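Glycoprotein (PDB 5MDM) probably attaches the virus to host-cell receptors and, after uptake into the acidic endosome, drives fusion of the viral and endosomal membranes as a class III fusion protein. Local coordinates at residues 309-318 against 328-336; 17-25 against 284-295. All coordinates share one frame; numbering follows the deposited sequence.

How the contacts relate
Contact 1 pairs the two strands of a beta hairpin close together in sequence, whereas contact 2 ties an N-terminal loop to a helix more than 250 residues further on. Backbone hydrogen bonds carry contact 1, helped by one buried tyrosine; contact 2 relies on side chains, with a disulfide and a tryptophan on its inner side and a salt-bridge network toward the surface. Both are partly buried, and their centres lie about 16 Å apart. They meet where Val17 packs on Phe328 and Tyr23 on Leu317, and Trp291 of the helix also reaches Leu326 of the second hairpin strand, so loop, helix and hairpin form one continuous body.

Contact 1: residues 309-318 against 328-336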
loop_
_atom_site.group_PDB
_atom_site.type_symbol
_atom_site.label_atom_id
_atom_site.label_comp_id
_atom_site.label_asym_id
_atom_site.label_seq_id
_atom_site.Cartn_x
_atom_site.Cartn_y
_atom_site.Cartn_z
ATOM N N ALA A 309 -11.675 -16.871 21.382
ATOM C CA ALA A 309 -11.962 -17.705 20.219
ATOM C C ALA A 309 -10.699 -18.157 19.499
ATOM O O ALA A 309 -9.682 -17.472 19.512
ATOM C CB ALA A 309 -12.861 -16.957 19.253
ATOM N N SER A 310 -10.774 -19.317 18.864
ATOM C CA SER A 310 -9.710 -19.753 17.978
ATOM C C SER A 310 -9.865 -19.004 16.671
ATOM O O SER A 310 -10.982 -18.826 16.185
ATOM C CB SER A 310 -9.804 -21.255 17.725
ATOM O OG SER A 310 -8.745 -21.690 16.896
ATOM N N LYS A 311 -8.751 -18.555 16.103
ATOM C CA LYS A 311 -8.804 -17.857 14.825
ATOM C C LYS A 311 -8.382 -18.757 13.675
ATOM O O LYS A 311 -8.406 -18.345 12.522
ATOM C CB LYS A 311 -7.958 -16.585 14.849
ATOM C CG LYS A 311 -8.545 -15.464 15.688
ATOM C CD LYS A 311 -7.841 -14.154 15.398
ATOM C CE LYS A 311 -8.396 -13.017 16.237
ATOM N NZ LYS A 311 -7.813 -11.713 15.807
ATOM N N SER A 312 -8.006 -19.989 13.995
ATOM C CA SER A 312 -7.585 -20.956 12.989
ATOM C C SER A 312 -8.303 -22.276 13.235
ATOM O O SER A 312 -8.720 -22.554 14.360
ATOM C CB SER A 312 -6.078 -21.172 13.077
ATOM O OG SER A 312 -5.744 -21.810 14.299
ATOM N N PRO A 313 -8.457 -23.097 12.186
ATOM C CA PRO A 313 -9.091 -24.407 12.363
ATOM C C PRO A 313 -8.296 -25.283 13.326
ATOM O O PRO A 313 -7.087 -25.087 13.495
ATOM C CB PRO A 313 -9.052 -25.004 10.956
ATOM C CG PRO A 313 -8.974 -23.841 10.053
ATOM C CD PRO A 313 -8.150 -22.823 10.775
ATOM N N GLY A 314 -8.976 -26.231 13.961
ATOM C CA GLY A 314 -8.327 -27.126 14.898
ATOM C C GLY A 314 -9.207 -27.487 16.077
ATOM O O GLY A 314 -10.197 -26.812 16.367
ATOM N N LYS A 315 -8.845 -28.572 16.755
ATOM C CA LYS A 315 -9.532 -28.976 17.969
ATOM C C LYS A 315 -9.288 -27.908 19.027
ATOM O O LYS A 315 -8.145 -27.583 19.336
ATOM C CB LYS A 315 -9.009 -30.337 18.438
ATOM C CG LYS A 315 -9.649 -30.871 19.712
ATOM C CD LYS A 315 -11.097 -31.283 19.496
ATOM C CE LYS A 315 -11.744 -31.736 20.801
ATOM N NZ LYS A 315 -13.163 -32.139 20.601
ATOM N N GLY A 316 -10.363 -27.341 19.561
ATOM C CA GLY A 316 -10.247 -26.336 20.600
ATOM C C GLY A 316 -11.458 -26.217 21.507
ATOM O O GLY A 316 -12.280 -27.130 21.608
ATOM N N LEU A 317 -11.561 -25.076 22.177
ATOM C CA LEU A 317 -12.678 -24.800 23.063
ATOM C C LEU A 317 -13.392 -23.527 22.635
ATOM O O LEU A 317 -12.780 -22.611 22.093
ATOM C CB LEU A 317 -12.187 -24.642 24.501
ATOM C CG LEU A 317 -11.402 -25.807 25.099
ATOM C CD1 LEU A 317 -11.017 -25.497 26.534
ATOM C CD2 LEU A 317 -12.212 -27.084 25.028
ATOM N N ALA A 318 -14.694 -23.476 22.876
ATOM C CA ALA A 318 -15.451 -22.255 22.667
ATOM C C ALA A 318 -15.967 -21.790 24.021
ATOM O O ALA A 318 -16.053 -22.580 24.962
ATOM C CB ALA A 318 -16.595 -22.494 21.704
ATOM N N PHE A 328 -17.681 -23.214 28.925
ATOM C CA PHE A 328 -16.840 -23.625 27.817
ATOM C C PHE A 328 -17.455 -24.838 27.131
ATOM O O PHE A 328 -18.392 -25.447 27.648
ATOM C CB PHE A 328 -15.439 -23.969 28.316
ATOM C CG PHE A 328 -15.341 -25.326 28.945
ATOM C CD1 PHE A 328 -14.712 -26.368 28.280
ATOM C CD2 PHE A 328 -15.887 -25.566 30.193
ATOM C CE1 PHE A 328 -14.624 -27.620 28.851
ATOM C CE2 PHE A 328 -15.803 -26.814 30.769
ATOM C CZ PHE A 328 -15.170 -27.844 30.097
ATOM N N ALA A 329 -16.931 -25.186 25.964
ATOM C CA ALA A 329 -17.343 -26.407 25.286
ATOM C C ALA A 329 -16.242 -26.899 24.358
ATOM O O ALA A 329 -15.637 -26.109 23.633
ATOM C CB ALA A 329 -18.626 -26.181 24.512
ATOM N N HIS A 330 -15.971 -28.200 24.392
ATOM C CA HIS A 330 -15.057 -28.802 23.430
ATOM C C HIS A 330 -15.666 -28.694 22.041
ATOM O O HIS A 330 -16.881 -28.795 21.881
ATOM C CB HIS A 330 -14.779 -30.267 23.771
ATOM C CG HIS A 330 -13.686 -30.458 24.774
ATOM N ND1 HIS A 330 -13.902 -30.392 26.134
ATOM C CD2 HIS A 330 -12.365 -30.708 24.614
ATOM C CE1 HIS A 330 -12.761 -30.595 26.769
ATOM N NE2 HIS A 330 -11.813 -30.789 25.870
ATOM N N THR A 331 -14.822 -28.473 21.042
ATOM C CA THR A 331 -15.293 -28.400 19.666
ATOM C C THR A 331 -14.118 -28.485 18.711
ATOM O O THR A 331 -12.967 -28.439 19.130
ATOM C CB THR A 331 -16.051 -27.089 19.390
ATOM O OG1 THR A 331 -16.661 -27.154 18.097
ATOM C CG2 THR A 331 -15.103 -25.903 19.440
ATOM N N ARG A 332 -14.410 -28.627 17.426
ATOM C CA ARG A 332 -13.375 -28.524 16.412
ATOM C C ARG A 332 -13.697 -27.336 15.527
ATOM O O ARG A 332 -14.688 -27.340 14.802
ATOM C CB ARG A 332 -13.259 -29.813 15.589
ATOM C CG ARG A 332 -12.277 -29.728 14.417
ATOM C CD ARG A 332 -11.635 -31.080 14.085
ATOM N NE ARG A 332 -12.616 -32.111 13.762
ATOM C CZ ARG A 332 -12.998 -33.072 14.601
ATOM N NH1 ARG A 332 -12.479 -33.140 15.821
ATOM N NH2 ARG A 332 -13.901 -33.970 14.222
ATOM N N TYR A 333 -12.873 -26.303 15.616
ATOM C CA TYR A 333 -13.038 -25.143 14.762
ATOM C C TYR A 333 -12.729 -25.527 13.322
ATOM O O TYR A 333 -11.814 -26.307 13.054
ATOM C CB TYR A 333 -12.111 -24.014 15.204
ATOM C CG TYR A 333 -12.504 -23.340 16.496
ATOM C CD1 TYR A 333 -13.200 -22.142 16.489
ATOM C CD2 TYR A 333 -12.165 -23.892 17.722
ATOM C CE1 TYR A 333 -13.552 -21.514 17.669
ATOM C CE2 TYR A 333 -12.514 -23.271 18.907
ATOM C CZ TYR A 333 -13.207 -22.081 18.872
ATOM O OH TYR A 333 -13.559 -21.459 20.047
ATOM N N VAL A 334 -13.511 -24.990 12.399
ATOM C CA VAL A 334 -13.265 -25.179 10.981
ATOM C C VAL A 334 -13.397 -23.839 10.277
ATOM O O VAL A 334 -13.995 -22.901 10.813
ATOM C CB VAL A 334 -14.250 -26.168 10.364
ATOM C CG1 VAL A 334 -14.134 -27.524 11.042
ATOM C CG2 VAL A 334 -15.660 -25.629 10.478
ATOM N N ARG A 335 -12.826 -23.747 9.083
ATOM C CA ARG A 335 -12.878 -22.510 8.323
ATOM C C ARG A 335 -14.209 -22.395 7.597
ATOM O O ARG A 335 -14.641 -23.320 6.907
ATOM C CB ARG A 335 -11.717 -22.439 7.330
ATOM C CG ARG A 335 -11.766 -21.263 6.376
ATOM C CD ARG A 335 -10.457 -21.142 5.613
ATOM N NE ARG A 335 -9.333 -20.887 6.514
ATOM C CZ ARG A 335 -8.157 -21.501 6.438
ATOM N NH1 ARG A 335 -7.943 -22.411 5.501
ATOM N NH2 ARG A 335 -7.195 -21.203 7.301
ATOM N N MET A 336 -14.867 -21.258 7.777
ATOM C CA MET A 336 -16.118 -20.979 7.088
ATOM C C MET A 336 -16.042 -19.613 6.430
ATOM O O MET A 336 -15.310 -18.737 6.887
ATOM C CB MET A 336 -17.285 -20.988 8.070
ATOM C CG MET A 336 -17.468 -22.284 8.806
ATOM S SD MET A 336 -18.865 -22.187 9.928
ATOM C CE MET A 336 -18.886 -23.852 10.593
#
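Tyr333 turns one ring face to Ser310 CB and stretches its hydroxyl to the backbone of Leu317. Ser310 CB stands over the ring centre, 3.4 Å from the centroid and only 5° off the normal, a CH-pi contact. Gly314 O and Leu317 O lie at the ring's edge, and Tyr333 OH donates to Leu317 O. With CG anti to its own carbonyl carbon (chi1 -72°), Tyr333 reaches along the partner chain past Gly316, whose backbone carbon C lies at the ring edge, to Leu317. The hydroxyl also bonds to Asn375, so two partners, Leu317 O and Asn375 ND2, hold it. Ser310 OG bonds to Ser312 O, 2.7 Å, in the carbonyl plane, and is also bonded to Met26 O.

The other face of the hairpin carries Lys315, Leu317, His330 and Arg332. Leu317 and His330 run alongside each other in the same direction, and Leu317 CD2 sits 3.6 Å from the imidazole centroid, over the face. The same methyl meets the edge of the Phe328 ring at CD1, 4.2 Å away. Lys315, bent at chi2, brings CE to the edge of the imidazole. Near the bend, Pro313 CG lies loosely over one face of the Arg335 guanidinium, toward its rim; the guanidinium nitrogens are held by the carbonyls of His211 and Ser210.

Paired amides join Gly314 to Tyr333, Gly316 to Thr331 and Ala318 to Ala329; Gly316 N to Thr331 O measures 2.9 Å. They alternate with the non-hydrogen-bonded pairs Lys315-Arg332 and Leu317-His330, the ladder of an antiparallel beta hairpin, here strands 316-322 and 325-338 of the sheet that also includes strand 2-7.

Contact 2: residues 17-25 against 284-295; sequences VTKNTRYCP and YSLCQNTWDKVE
Cys24 and Cys287 join the loop to the helix through a disulfide, SG to SG 2.0 Å with chi3 -75°, and the tight part of the contact runs from it along the Trp291 indole. Cys24 SG lies at the edge of the Trp291 indole, 3.9 Å from CD1, while Arg22 CG presses on one face of the five-membered ring, 3.5 Å from its centroid. At the far end of the indole Val17 CG1 meets CH2 in the ring plane, 3.8 Å away. Leu308 and Leu326 also touch this tryptophan, which is buried. On the first turn of the segment, the edge of the Tyr284 ring faces Cys24 O and the cis-proline Pro25.

Residues 284-295 form the C-terminal part of helix 270-295, in a region that by similarity takes part in trimerization; the disulfide fastens it covalently to the loop following strand 15-16.

Toward the surface the packing gives way to charge. Arg22 extends across Trp291 toward the helix, CG anti to its own carbonyl carbon (chi1 -57°), and lays one guanidinium face on Trp291 CB. Its edge collects the polar partners: NE donates to Gln288 OE1 at 3.0 Å, NH2 bridges to Asp292 OD1 close to the guanidinium plane but from above the carboxylate, and NH1 makes a longer salt bridge of 3.3 Å to Glu295 OE1. The Glu295 carboxylate is nearly coplanar with the guanidinium, 22° between planes, whereas that of Asp292 is steeply turned. The Asn20 side chain lies against Trp291 and Val294, near the exposed Glu295.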
loop_
_atom_site.group_PDB
_atom_site.type_symbol
_atom_site.label_atom_id
_atom_site.label_comp_id
_atom_site.label_asym_id
_atom_site.label_seq_id
_atom_site.Cartn_x
_atom_site.Cartn_y
_atom_site.Cartn_z
ATOM N N VAL A 17 -17.232 -23.184 33.327
ATOM C CA VAL A 17 -15.797 -23.041 33.540
ATOM C C VAL A 17 -15.502 -22.988 35.032
ATOM O O VAL A 17 -16.093 -22.189 35.758
ATOM C CB VAL A 17 -15.254 -21.760 32.875
ATOM C CG1 VAL A 17 -13.793 -21.558 33.228
ATOM C CG2 VAL A 17 -15.437 -21.827 31.368
ATOM N N THR A 18 -14.594 -23.843 35.490
ATOM C CA THR A 18 -14.256 -23.901 36.909
ATOM C C THR A 18 -12.763 -23.712 37.175
ATOM O O THR A 18 -12.372 -22.845 37.958
ATOM C CB THR A 18 -14.726 -25.224 37.559
ATOM O OG1 THR A 18 -14.161 -26.338 36.855
ATOM C CG2 THR A 18 -16.244 -25.323 37.527
ATOM N N LYS A 19 -11.936 -24.520 36.517
ATOM C CA LYS A 19 -10.494 -24.525 36.770
ATOM C C LYS A 19 -9.805 -23.265 36.239
ATOM O O LYS A 19 -8.670 -22.969 36.618
ATOM C CB LYS A 19 -9.848 -25.795 36.196
ATOM C CG LYS A 19 -8.449 -26.105 36.726
ATOM C CD LYS A 19 -7.990 -27.498 36.301
ATOM C CE LYS A 19 -6.537 -27.765 36.683
ATOM N NZ LYS A 19 -5.571 -26.988 35.851
ATOM N N ASN A 20 -10.494 -22.534 35.364
ATOM C CA ASN A 20 -10.014 -21.239 34.875
ATOM C C ASN A 20 -8.694 -21.277 34.104
ATOM O O ASN A 20 -8.024 -20.253 33.982
ATOM C CB ASN A 20 -9.900 -20.239 36.031
ATOM C CG ASN A 20 -11.014 -19.219 36.034
ATOM O OD1 ASN A 20 -10.766 -18.015 36.035
ATOM N ND2 ASN A 20 -12.254 -19.694 36.033
ATOM N N THR A 21 -8.320 -22.448 33.592
ATOM C CA THR A 21 -7.077 -22.578 32.834
ATOM C C THR A 21 -7.166 -21.867 31.486
ATOM O O THR A 21 -8.183 -21.936 30.793
ATOM C CB THR A 21 -6.664 -24.047 32.616
ATOM O OG1 THR A 21 -7.762 -24.778 32.060
ATOM C CG2 THR A 21 -6.234 -24.688 33.932
ATOM N N ARG A 22 -6.082 -21.187 31.128
ATOM C CA ARG A 22 -6.057 -20.336 29.949
ATOM C C ARG A 22 -5.381 -21.038 28.781
ATOM O O ARG A 22 -4.265 -21.542 28.904
ATOM C CB ARG A 22 -5.334 -19.025 30.271
ATOM C CG ARG A 22 -5.958 -18.265 31.427
ATOM C CD ARG A 22 -4.922 -17.665 32.346
ATOM N NE ARG A 22 -4.755 -16.231 32.144
ATOM C CZ ARG A 22 -5.114 -15.309 33.031
ATOM N NH1 ARG A 22 -5.665 -15.671 34.180
ATOM N NH2 ARG A 22 -4.920 -14.025 32.773
ATOM N N TYR A 23 -6.072 -21.078 27.648
ATOM C CA TYR A 23 -5.492 -21.608 26.421
ATOM C C TYR A 23 -5.295 -20.471 25.425
ATOM O O TYR A 23 -6.044 -20.345 24.460
ATOM C CB TYR A 23 -6.384 -22.694 25.823
ATOM C CG TYR A 23 -6.486 -23.941 26.671
ATOM C CD1 TYR A 23 -5.582 -24.984 26.514
ATOM C CD2 TYR A 23 -7.485 -24.079 27.630
ATOM C CE1 TYR A 23 -5.669 -26.130 27.286
ATOM C CE2 TYR A 23 -7.579 -25.222 28.411
ATOM C CZ TYR A 23 -6.668 -26.244 28.232
ATOM O OH TYR A 23 -6.749 -27.383 29.003
ATOM N N CYS A 24 -4.285 -19.641 25.671
ATOM C CA CYS A 24 -4.046 -18.458 24.853
ATOM C C CYS A 24 -2.809 -18.590 23.976
ATOM O O CYS A 24 -1.719 -18.893 24.461
ATOM C CB CYS A 24 -3.909 -17.220 25.736
ATOM S SG CYS A 24 -5.437 -16.697 26.484
ATOM N N PRO A 25 -2.976 -18.356 22.672
ATOM C CA PRO A 25 -4.278 -18.093 22.064
ATOM C C PRO A 25 -4.921 -19.422 21.707
ATOM O O PRO A 25 -4.214 -20.426 21.649
ATOM C CB PRO A 25 -3.908 -17.337 20.797
ATOM C CG PRO A 25 -2.592 -17.926 20.412
ATOM C CD PRO A 25 -1.881 -18.269 21.694
ATOM N N TYR A 284 -2.726 -12.802 21.778
ATOM C CA TYR A 284 -2.292 -13.374 23.049
ATOM C C TYR A 284 -2.645 -12.494 24.247
ATOM O O TYR A 284 -3.280 -12.950 25.209
ATOM C CB TYR A 284 -0.789 -13.618 23.041
ATOM C CG TYR A 284 -0.283 -14.263 24.300
ATOM C CD1 TYR A 284 0.530 -13.571 25.181
ATOM C CD2 TYR A 284 -0.626 -15.562 24.609
ATOM C CE1 TYR A 284 0.990 -14.161 26.339
ATOM C CE2 TYR A 284 -0.178 -16.160 25.757
ATOM C CZ TYR A 284 0.631 -15.458 26.621
ATOM O OH TYR A 284 1.081 -16.062 27.769
ATOM N N SER A 285 -2.231 -11.234 24.193
ATOM C CA SER A 285 -2.428 -10.349 25.333
ATOM C C SER A 285 -3.895 -9.991 25.567
ATOM O O SER A 285 -4.285 -9.727 26.698
ATOM C CB SER A 285 -1.555 -9.096 25.224
ATOM O OG SER A 285 -1.816 -8.397 24.025
ATOM N N LEU A 286 -4.710 -9.984 24.515
ATOM C CA LEU A 286 -6.127 -9.669 24.688
ATOM C C LEU A 286 -6.849 -10.865 25.287
ATOM O O LEU A 286 -7.762 -10.714 26.103
ATOM C CB LEU A 286 -6.775 -9.240 23.373
ATOM C CG LEU A 286 -6.415 -7.828 22.906
ATOM C CD1 LEU A 286 -6.919 -7.592 21.500
ATOM C CD2 LEU A 286 -6.961 -6.794 23.853
ATOM N N CYS A 287 -6.426 -12.056 24.879
ATOM C CA CYS A 287 -6.916 -13.283 25.491
ATOM C C CYS A 287 -6.588 -13.270 26.997
ATOM O O CYS A 287 -7.473 -13.416 27.853
ATOM C CB CYS A 287 -6.279 -14.480 24.787
ATOM S SG CYS A 287 -6.920 -16.073 25.236
ATOM N N GLN A 288 -5.313 -13.062 27.314
ATOM C CA GLN A 288 -4.875 -12.995 28.703
ATOM C C GLN A 288 -5.624 -11.909 29.477
ATOM O O GLN A 288 -5.928 -12.078 30.652
ATOM C CB GLN A 288 -3.364 -12.744 28.776
ATOM C CG GLN A 288 -2.510 -13.846 28.178
ATOM C CD GLN A 288 -2.448 -15.084 29.051
ATOM O OE1 GLN A 288 -2.769 -15.049 30.237
ATOM N NE2 GLN A 288 -2.031 -16.190 28.460
ATOM N N ASN A 289 -5.919 -10.795 28.814
ATOM C CA ASN A 289 -6.605 -9.683 29.458
ATOM C C ASN A 289 -8.049 -10.061 29.794
ATOM O O ASN A 289 -8.550 -9.740 30.877
ATOM C CB ASN A 289 -6.540 -8.428 28.581
ATOM C CG ASN A 289 -7.049 -7.184 29.295
ATOM O OD1 ASN A 289 -8.169 -6.729 29.057
ATOM N ND2 ASN A 289 -6.228 -6.630 30.177
ATOM N N THR A 290 -8.709 -10.754 28.868
ATOM C CA THR A 290 -10.039 -11.288 29.132
ATOM C C THR A 290 -10.025 -12.238 30.332
ATOM O O THR A 290 -10.873 -12.138 31.226
ATOM C CB THR A 290 -10.617 -12.012 27.899
ATOM O OG1 THR A 290 -10.989 -11.038 26.921
ATOM C CG2 THR A 290 -11.850 -12.844 28.274
ATOM N N TRP A 291 -9.059 -13.152 30.363
ATOM C CA TRP A 291 -8.962 -14.070 31.497
ATOM C C TRP A 291 -8.627 -13.342 32.800
ATOM O O TRP A 291 -8.940 -13.820 33.889
ATOM C CB TRP A 291 -7.947 -15.173 31.232
ATOM C CG TRP A 291 -8.511 -16.364 30.537
ATOM C CD1 TRP A 291 -8.172 -16.824 29.306
ATOM C CD2 TRP A 291 -9.507 -17.258 31.039
ATOM N NE1 TRP A 291 -8.890 -17.953 29.004
ATOM C CE2 TRP A 291 -9.721 -18.238 30.052
ATOM C CE3 TRP A 291 -10.242 -17.323 32.224
ATOM C CZ2 TRP A 291 -10.639 -19.273 30.214
ATOM C CZ3 TRP A 291 -11.153 -18.351 32.383
ATOM C CH2 TRP A 291 -11.343 -19.312 31.382
ATOM N N ASP A 292 -7.985 -12.187 32.683
ATOM C CA ASP A 292 -7.745 -11.339 33.838
ATOM C C ASP A 292 -9.053 -10.736 34.319
ATOM O O ASP A 292 -9.257 -10.581 35.520
ATOM C CB ASP A 292 -6.750 -10.231 33.507
ATOM C CG ASP A 292 -5.320 -10.718 33.508
ATOM O OD1 ASP A 292 -5.077 -11.829 34.030
ATOM O OD2 ASP A 292 -4.442 -9.987 33.001
ATOM N N LYS A 293 -9.933 -10.389 33.381
ATOM C CA LYS A 293 -11.257 -9.896 33.748
ATOM C C LYS A 293 -12.026 -10.994 34.462
ATOM O O LYS A 293 -12.688 -10.742 35.470
ATOM C CB LYS A 293 -12.038 -9.394 32.530
ATOM C CG LYS A 293 -11.515 -8.086 31.957
ATOM C CD LYS A 293 -12.397 -7.561 30.838
ATOM C CE LYS A 293 -11.759 -6.351 30.161
ATOM N NZ LYS A 293 -12.543 -5.876 28.982
ATOM N N VAL A 294 -11.921 -12.216 33.946
ATOM C CA VAL A 294 -12.556 -13.366 34.586
ATOM C C VAL A 294 -12.026 -13.568 36.006
ATOM O O VAL A 294 -12.800 -13.765 36.945
ATOM C CB VAL A 294 -12.355 -14.656 33.764
ATOM C CG1 VAL A 294 -12.742 -15.880 34.575
ATOM C CG2 VAL A 294 -13.162 -14.589 32.485
ATOM N N GLU A 295 -10.706 -13.498 36.153
ATOM C CA GLU A 295 -10.055 -13.672 37.448
ATOM C C GLU A 295 -10.532 -12.636 38.459
ATOM O O GLU A 295 -10.839 -12.965 39.601
ATOM C CB GLU A 295 -8.540 -13.574 37.295
ATOM C CG GLU A 295 -7.772 -14.544 38.168
ATOM C CD GLU A 295 -8.085 -15.985 37.821
ATOM O OE1 GLU A 295 -7.472 -16.517 36.870
ATOM O OE2 GLU A 295 -8.952 -16.582 38.493
#